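Local coordinates for protein glycoside hydrolase, GH17 family (Formosa sp. Hel1_33_131, PDB 6FCG) that probably hydrolyses internal beta-1,3-glucosidic bonds of laminarin as an endo-acting laminarinase of glycoside hydrolase family 17, at residues Ile52-Tyr57 / Lys72-Ile77; Lys101-Leu106 / Pro158-Val163; Gly371-Thr374 / Lys378-Tyr381. One frame throughout, in Å; residues are numbered along the deposited sequence.

Contact 1: Ile52-Tyr57 / Lys72-Ile77; sequences ISYGGY and KEDMKI
Gly56 and Asp74 bring the two backbones nearest, their CA atoms 7.2 Å apart, where the chain leaving strand 50-53 runs by one flank of helix 68-80. Gly56 CA lies 3.6 Å from Asp74 OD2, but Tyr54 carries most of the contact. With CG anti to the backbone N (chi1 174°), its ring reaches toward the helix, and its hydroxyl donates a hydrogen bond to Asp74 OD2; the modelled OH to OD2 separation of 2.4 Å is doubtful as an exact value. The carboxylate meets the ring at its edge, the two planes 76° apart. One ring face is taken by Met75, whose chain bends at chi2 and chi3 to lay CE 3.8 Å from the Tyr54 ring centroid, a CH-pi contact. Its SD stands farther above the same ring, a Met-aromatic pair at 5.5 Å from SD to the Tyr54 centroid. Asp74 OD1 forms salt bridges with Arg58 and Arg397, which probably favour a charged carboxylate. A phenylalanine in place of Tyr54 would probably leave Asp74 OD2 without its hydroxyl donor in a buried setting. The pairing belongs to the beta-alpha-beta unit of strand 50-53, helix 68-80 and strand 83-87, in which a helix packs outside the parallel strands, as in a TIM barrel.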
# COMPACT_ATOMS: atom_id res chain seq x y z
N ILE A 52 -8.74 -15.92 38.64
CA ILE A 52 -9.19 -15.47 37.33
C ILE A 52 -9.65 -14.01 37.41
O ILE A 52 -10.20 -13.60 38.43
CB ILE A 52 -10.33 -16.38 36.81
CG1 ILE A 52 -10.53 -16.26 35.31
CG2 ILE A 52 -11.67 -16.10 37.49
CD1 ILE A 52 -10.62 -17.60 34.61
N SER A 53 -9.51 -13.27 36.32
CA SER A 53 -10.21 -11.99 36.17
C SER A 53 -11.65 -12.25 35.68
O SER A 53 -11.86 -13.09 34.76
CB SER A 53 -9.46 -11.06 35.22
OG SER A 53 -8.26 -10.61 35.81
N TYR A 54 -12.64 -11.56 36.26
CA TYR A 54 -14.05 -11.85 35.95
C TYR A 54 -14.94 -10.63 35.73
O TYR A 54 -14.91 -9.64 36.46
CB TYR A 54 -14.69 -12.74 37.03
CG TYR A 54 -16.18 -12.94 36.84
CD1 TYR A 54 -16.66 -13.86 35.94
CD2 TYR A 54 -17.11 -12.15 37.52
CE1 TYR A 54 -18.03 -14.02 35.74
CE2 TYR A 54 -18.47 -12.30 37.32
CZ TYR A 54 -18.92 -13.23 36.42
OH TYR A 54 -20.27 -13.38 36.26
N GLY A 55 -15.74 -10.74 34.67
CA GLY A 55 -16.88 -9.89 34.44
C GLY A 55 -17.98 -10.76 33.88
O GLY A 55 -17.73 -11.69 33.09
N GLY A 56 -19.22 -10.41 34.20
CA GLY A 56 -20.41 -11.21 33.91
C GLY A 56 -21.38 -10.55 32.95
O GLY A 56 -22.47 -11.06 32.71
N TYR A 57 -20.99 -9.41 32.41
CA TYR A 57 -21.78 -8.68 31.44
C TYR A 57 -21.91 -9.51 30.19
O TYR A 57 -20.94 -10.14 29.76
CB TYR A 57 -21.10 -7.36 31.09
CG TYR A 57 -21.01 -6.35 32.21
CD1 TYR A 57 -22.09 -5.52 32.51
CD2 TYR A 57 -19.85 -6.19 32.95
CE1 TYR A 57 -22.00 -4.57 33.53
CE2 TYR A 57 -19.76 -5.26 33.96
CZ TYR A 57 -20.84 -4.45 34.25
OH TYR A 57 -20.73 -3.50 35.21
N LYS A 72 -24.86 -16.09 39.32
CA LYS A 72 -24.76 -17.40 39.97
C LYS A 72 -24.44 -18.50 38.99
O LYS A 72 -23.63 -19.38 39.28
CB LYS A 72 -26.04 -17.74 40.73
CG LYS A 72 -26.22 -16.96 42.01
CD LYS A 72 -27.63 -17.04 42.55
CE LYS A 72 -27.90 -18.36 43.26
NZ LYS A 72 -29.16 -18.23 44.03
N GLU A 73 -25.05 -18.44 37.81
CA GLU A 73 -24.69 -19.32 36.70
C GLU A 73 -23.16 -19.32 36.49
O GLU A 73 -22.53 -20.38 36.47
CB GLU A 73 -25.42 -18.92 35.42
CG GLU A 73 -26.91 -19.23 35.39
CD GLU A 73 -27.64 -18.71 34.15
OE1 GLU A 73 -27.22 -17.70 33.55
OE2 GLU A 73 -28.65 -19.34 33.74
N ASP A 74 -22.56 -18.13 36.40
CA ASP A 74 -21.11 -17.99 36.18
C ASP A 74 -20.30 -18.55 37.32
O ASP A 74 -19.31 -19.26 37.11
CB ASP A 74 -20.72 -16.52 35.96
CG ASP A 74 -21.27 -15.95 34.69
OD1 ASP A 74 -21.89 -16.71 33.91
OD2 ASP A 74 -21.15 -14.73 34.44
N MET A 75 -20.71 -18.22 38.53
CA MET A 75 -20.01 -18.69 39.70
C MET A 75 -19.99 -20.21 39.74
O MET A 75 -18.95 -20.79 40.08
CB MET A 75 -20.65 -18.15 40.98
CG MET A 75 -20.56 -16.65 41.22
SD MET A 75 -18.93 -15.90 41.15
CE MET A 75 -18.89 -15.34 39.42
N LYS A 76 -21.12 -20.85 39.41
CA LYS A 76 -21.18 -22.31 39.43
C LYS A 76 -20.20 -22.89 38.41
O LYS A 76 -19.46 -23.82 38.74
CB LYS A 76 -22.59 -22.85 39.20
CG LYS A 76 -23.60 -22.51 40.30
CD LYS A 76 -24.80 -23.46 40.33
CE LYS A 76 -26.06 -22.85 40.94
NZ LYS A 76 -27.20 -22.73 40.01
N ILE A 77 -20.19 -22.32 37.20
CA ILE A 77 -19.25 -22.71 36.14
C ILE A 77 -17.78 -22.56 36.57
O ILE A 77 -16.95 -23.47 36.35
CB ILE A 77 -19.50 -21.90 34.85
CG1 ILE A 77 -20.82 -22.28 34.22
CG2 ILE A 77 -18.37 -22.11 33.83
CD1 ILE A 77 -21.40 -21.22 33.32

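Contact 2: Lys101-Leu106 / Pro158-Val163; sequences KAIREL and PDIVKV
Ile103 and Ile160 are the closest backbone pair, their CA atoms 8.0 Å apart, where helix 95-109 passes the loop that leads into strand 161-168. Ile103 CG2 rests 3.7 Å from Ile160 CD1, and Ile103 CD1 lies 4.1 Å from Ile160 CG2, so each isoleucine uses both of its branches. In Ile160, CG1 anti to the carbonyl carbon (chi1 -62°) and an extended chi2 carry CD1 toward the helix until it also comes 4.2 Å from the backbone N of Arg104. Beside this apolar pair, the stronger partner of Asp159 is Lys107, which forms a salt bridge with OD2. Arg104 is the weaker second one: it bends at chi3 and brings NH1 to 3.3 Å from Asp159 OD1, a weak hydrogen bond that forms part of a salt bridge. Guanidinium and carboxylate are nearly coplanar, 10° apart, and the acid comes in at the guanidinium edge. From the start of the strand, Lys162 NZ reaches back to Pro158 O at 2.9 Å. The chemistry is thus divided: buried isoleucines join helix to barrel, while at the partly exposed side one carboxylate is shared by two basic side chains, and its bond to Arg104 is probably a modest contribution.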
# COMPACT_ATOMS: atom_id res chain seq x y z
N LYS A 101 -23.29 -10.58 46.40
CA LYS A 101 -24.61 -11.09 46.77
C LYS A 101 -24.85 -12.51 46.27
O LYS A 101 -25.37 -13.37 47.01
CB LYS A 101 -25.75 -10.17 46.29
CG LYS A 101 -25.88 -8.95 47.18
CD LYS A 101 -26.82 -7.86 46.64
CE LYS A 101 -26.51 -6.58 47.42
NZ LYS A 101 -27.39 -5.46 47.05
N ALA A 102 -24.43 -12.73 45.04
CA ALA A 102 -24.55 -14.00 44.37
C ALA A 102 -23.74 -15.07 45.07
O ALA A 102 -24.24 -16.17 45.27
CB ALA A 102 -24.10 -13.89 42.93
N ILE A 103 -22.50 -14.74 45.42
CA ILE A 103 -21.65 -15.69 46.11
C ILE A 103 -22.25 -16.00 47.47
O ILE A 103 -22.29 -17.17 47.86
CB ILE A 103 -20.19 -15.18 46.25
CG1 ILE A 103 -19.55 -15.08 44.85
CG2 ILE A 103 -19.35 -16.10 47.14
CD1 ILE A 103 -18.18 -14.44 44.82
N ARG A 104 -22.75 -14.98 48.17
CA ARG A 104 -23.39 -15.19 49.47
C ARG A 104 -24.57 -16.15 49.37
O ARG A 104 -24.64 -17.12 50.13
CB ARG A 104 -23.80 -13.91 50.14
CG ARG A 104 -24.42 -14.16 51.51
CD ARG A 104 -24.83 -12.90 52.26
NE ARG A 104 -23.82 -12.04 52.92
CZ ARG A 104 -22.59 -12.34 53.37
NH1 ARG A 104 -21.99 -13.56 53.25
NH2 ARG A 104 -21.91 -11.34 53.94
N GLU A 105 -25.47 -15.93 48.41
CA GLU A 105 -26.57 -16.87 48.19
C GLU A 105 -26.09 -18.30 47.95
O GLU A 105 -26.63 -19.24 48.54
CB GLU A 105 -27.47 -16.44 47.04
CG GLU A 105 -28.44 -15.32 47.40
CD GLU A 105 -29.43 -15.03 46.28
OE1 GLU A 105 -29.89 -13.86 46.19
OE2 GLU A 105 -29.77 -15.95 45.49
N LEU A 106 -25.07 -18.48 47.11
CA LEU A 106 -24.55 -19.82 46.84
C LEU A 106 -23.89 -20.49 48.05
O LEU A 106 -23.94 -21.70 48.17
CB LEU A 106 -23.55 -19.84 45.68
CG LEU A 106 -24.03 -19.45 44.30
CD1 LEU A 106 -22.87 -18.97 43.46
CD2 LEU A 106 -24.74 -20.58 43.56
N PRO A 158 -16.85 -9.83 54.62
CA PRO A 158 -15.43 -10.14 54.97
C PRO A 158 -15.03 -11.61 54.76
O PRO A 158 -13.85 -11.92 54.72
CB PRO A 158 -15.37 -9.78 56.46
CG PRO A 158 -16.74 -10.15 56.95
CD PRO A 158 -17.71 -9.82 55.81
N ASP A 159 -16.01 -12.50 54.66
CA ASP A 159 -15.77 -13.91 54.41
C ASP A 159 -15.40 -14.20 52.94
O ASP A 159 -14.96 -15.32 52.63
CB ASP A 159 -17.00 -14.77 54.83
CG ASP A 159 -18.33 -14.41 54.05
OD1 ASP A 159 -18.81 -13.22 54.09
OD2 ASP A 159 -18.91 -15.35 53.44
N ILE A 160 -15.66 -13.24 52.05
CA ILE A 160 -15.43 -13.37 50.62
C ILE A 160 -14.31 -12.43 50.16
O ILE A 160 -13.38 -12.87 49.48
CB ILE A 160 -16.71 -13.05 49.84
CG1 ILE A 160 -17.81 -14.05 50.21
CG2 ILE A 160 -16.46 -13.11 48.32
CD1 ILE A 160 -19.19 -13.59 49.80
N VAL A 161 -14.42 -11.15 50.51
CA VAL A 161 -13.45 -10.12 50.11
C VAL A 161 -12.14 -10.30 50.88
O VAL A 161 -12.10 -10.08 52.09
CB VAL A 161 -14.01 -8.71 50.34
CG1 VAL A 161 -12.96 -7.65 50.03
CG2 VAL A 161 -15.24 -8.49 49.48
N LYS A 162 -11.09 -10.69 50.17
CA LYS A 162 -9.76 -10.87 50.77
C LYS A 162 -8.71 -9.84 50.37
O LYS A 162 -7.66 -9.79 50.99
CB LYS A 162 -9.23 -12.25 50.40
CG LYS A 162 -10.14 -13.36 50.83
CD LYS A 162 -10.26 -13.44 52.36
CE LYS A 162 -11.53 -14.14 52.79
NZ LYS A 162 -11.75 -13.85 54.22
N VAL A 163 -8.99 -9.05 49.33
CA VAL A 163 -8.05 -8.05 48.83
C VAL A 163 -8.83 -6.85 48.32
O VAL A 163 -9.88 -6.98 47.70
CB VAL A 163 -7.17 -8.62 47.67
CG1 VAL A 163 -6.27 -7.53 47.04
CG2 VAL A 163 -6.29 -9.78 48.12

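Contact 3: Gly371-Thr374 / Lys378-Tyr381; sequences GLFT and KAKY
A short hairpin-like turn in the loop between helices 326-342 and 384-388 brings Phe373 opposite Ala379 in a single beta bridge, their CA atoms 4.6 Å apart. The two residues form a non-hydrogen-bonded pair, flanked by Thr374 N to Lys378 O at 2.9 Å and by Lys380 N to Leu372 O at 3.1 Å. The Lys378 carbonyl also receives a CA-H...O contact from Phe373 CA. Closer to the turn, Thr374 places OG1 between its backbone N and carbonyl carbon (chi1 76°), where it accepts a bond from Lys378 N at 3.2 Å, while its CG2 packs near Lys378 CB. The Phe373 side chain sets out away from 378-381, yet its CE2 atom still lies 4.2 Å from Ala379 CB; Phe353 and Phe392 supply further aromatic neighbours. Lys380 points toward 371-374, and its chain, extended beyond CG, runs alongside the backbone of Gly371 and Leu372 until NZ ends 2.8 Å from Gly371 O. That donor stands above the carbonyl plane, 41° out of it. The same ammonium makes a salt bridge with Asp354 and a hydrogen bond with Ser310, so Gly371 O, Asp354 and Ser310 together hold it in a buried place. Asp354 also accepts from Gly371 N. The chemistry is therefore mainly backbone pairing, fastened at one end by a threonine hydroxyl and at the other by a salt-bridged lysine.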
# COMPACT_ATOMS: atom_id res chain seq x y z
N GLY A 371 -12.06 -14.31 26.73
CA GLY A 371 -12.63 -15.37 27.53
C GLY A 371 -12.02 -16.73 27.31
O GLY A 371 -11.41 -16.98 26.27
N LEU A 372 -12.15 -17.58 28.33
CA LEU A 372 -12.00 -19.03 28.16
C LEU A 372 -13.29 -19.59 27.59
O LEU A 372 -13.30 -20.65 26.95
CB LEU A 372 -11.66 -19.69 29.48
CG LEU A 372 -10.45 -19.14 30.22
CD1 LEU A 372 -10.36 -19.80 31.58
CD2 LEU A 372 -9.16 -19.34 29.45
N PHE A 373 -14.40 -18.90 27.85
CA PHE A 373 -15.71 -19.24 27.28
C PHE A 373 -16.17 -18.11 26.37
O PHE A 373 -15.77 -16.94 26.58
CB PHE A 373 -16.79 -19.39 28.38
CG PHE A 373 -16.52 -20.44 29.40
CD1 PHE A 373 -15.79 -20.17 30.54
CD2 PHE A 373 -17.02 -21.73 29.23
CE1 PHE A 373 -15.55 -21.15 31.47
CE2 PHE A 373 -16.77 -22.72 30.17
CZ PHE A 373 -16.04 -22.43 31.29
N THR A 374 -17.10 -18.45 25.47
CA THR A 374 -17.74 -17.47 24.58
C THR A 374 -18.83 -16.80 25.39
O THR A 374 -19.16 -17.25 26.48
CB THR A 374 -18.32 -18.04 23.26
OG1 THR A 374 -19.55 -18.75 23.47
CG2 THR A 374 -17.33 -18.90 22.51
N LYS A 378 -20.12 -21.33 25.32
CA LYS A 378 -19.31 -22.35 24.68
C LYS A 378 -17.88 -22.35 25.21
O LYS A 378 -17.28 -21.30 25.42
CB LYS A 378 -19.29 -22.18 23.18
CG LYS A 378 -20.64 -22.40 22.52
CD LYS A 378 -20.44 -23.03 21.15
CE LYS A 378 -21.75 -23.47 20.51
NZ LYS A 378 -22.57 -22.27 20.19
N ALA A 379 -17.33 -23.53 25.47
CA ALA A 379 -15.97 -23.67 25.94
C ALA A 379 -15.03 -23.66 24.75
O ALA A 379 -15.14 -24.49 23.86
CB ALA A 379 -15.81 -24.97 26.73
N LYS A 380 -14.08 -22.72 24.76
CA LYS A 380 -13.05 -22.65 23.74
C LYS A 380 -12.04 -23.77 23.92
O LYS A 380 -11.99 -24.41 24.99
CB LYS A 380 -12.31 -21.31 23.82
CG LYS A 380 -13.17 -20.11 23.47
CD LYS A 380 -12.46 -18.82 23.83
CE LYS A 380 -13.32 -17.59 23.53
NZ LYS A 380 -12.61 -16.31 23.82
N TYR A 381 -11.24 -23.99 22.90
CA TYR A 381 -10.28 -25.10 22.85
C TYR A 381 -9.58 -25.40 24.17
O TYR A 381 -9.48 -26.57 24.57
CB TYR A 381 -9.22 -24.86 21.76
CG TYR A 381 -8.24 -26.01 21.68
CD1 TYR A 381 -8.63 -27.25 21.18
CD2 TYR A 381 -6.93 -25.87 22.16
CE1 TYR A 381 -7.74 -28.32 21.13
CE2 TYR A 381 -6.03 -26.92 22.12
CZ TYR A 381 -6.44 -28.14 21.61
OH TYR A 381 -5.54 -29.18 21.54

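Contacts 1 and 2 reach the same parallel sheet and place neighbouring helices, 68-80 and 95-109, on its outside; their centres lie 13 Å apart. They meet where Met75 packs on Leu106 and Lys72 bridges to Glu105, so the helix of one contact packs against the helix of the other. Contact 3 lies as far from contact 1, touching it through Phe373 on Ile77 and Leu372 on Ile52, but does not touch contact 2, whose nearest atoms are about 14 Å away. Contacts 1 and 3 are buried, and contact 2 is only partly so. Aromatic and carboxylate chemistry marks the first, aliphatic packing with a weak salt bridge the second, and backbone bonding with a buried lysine the third.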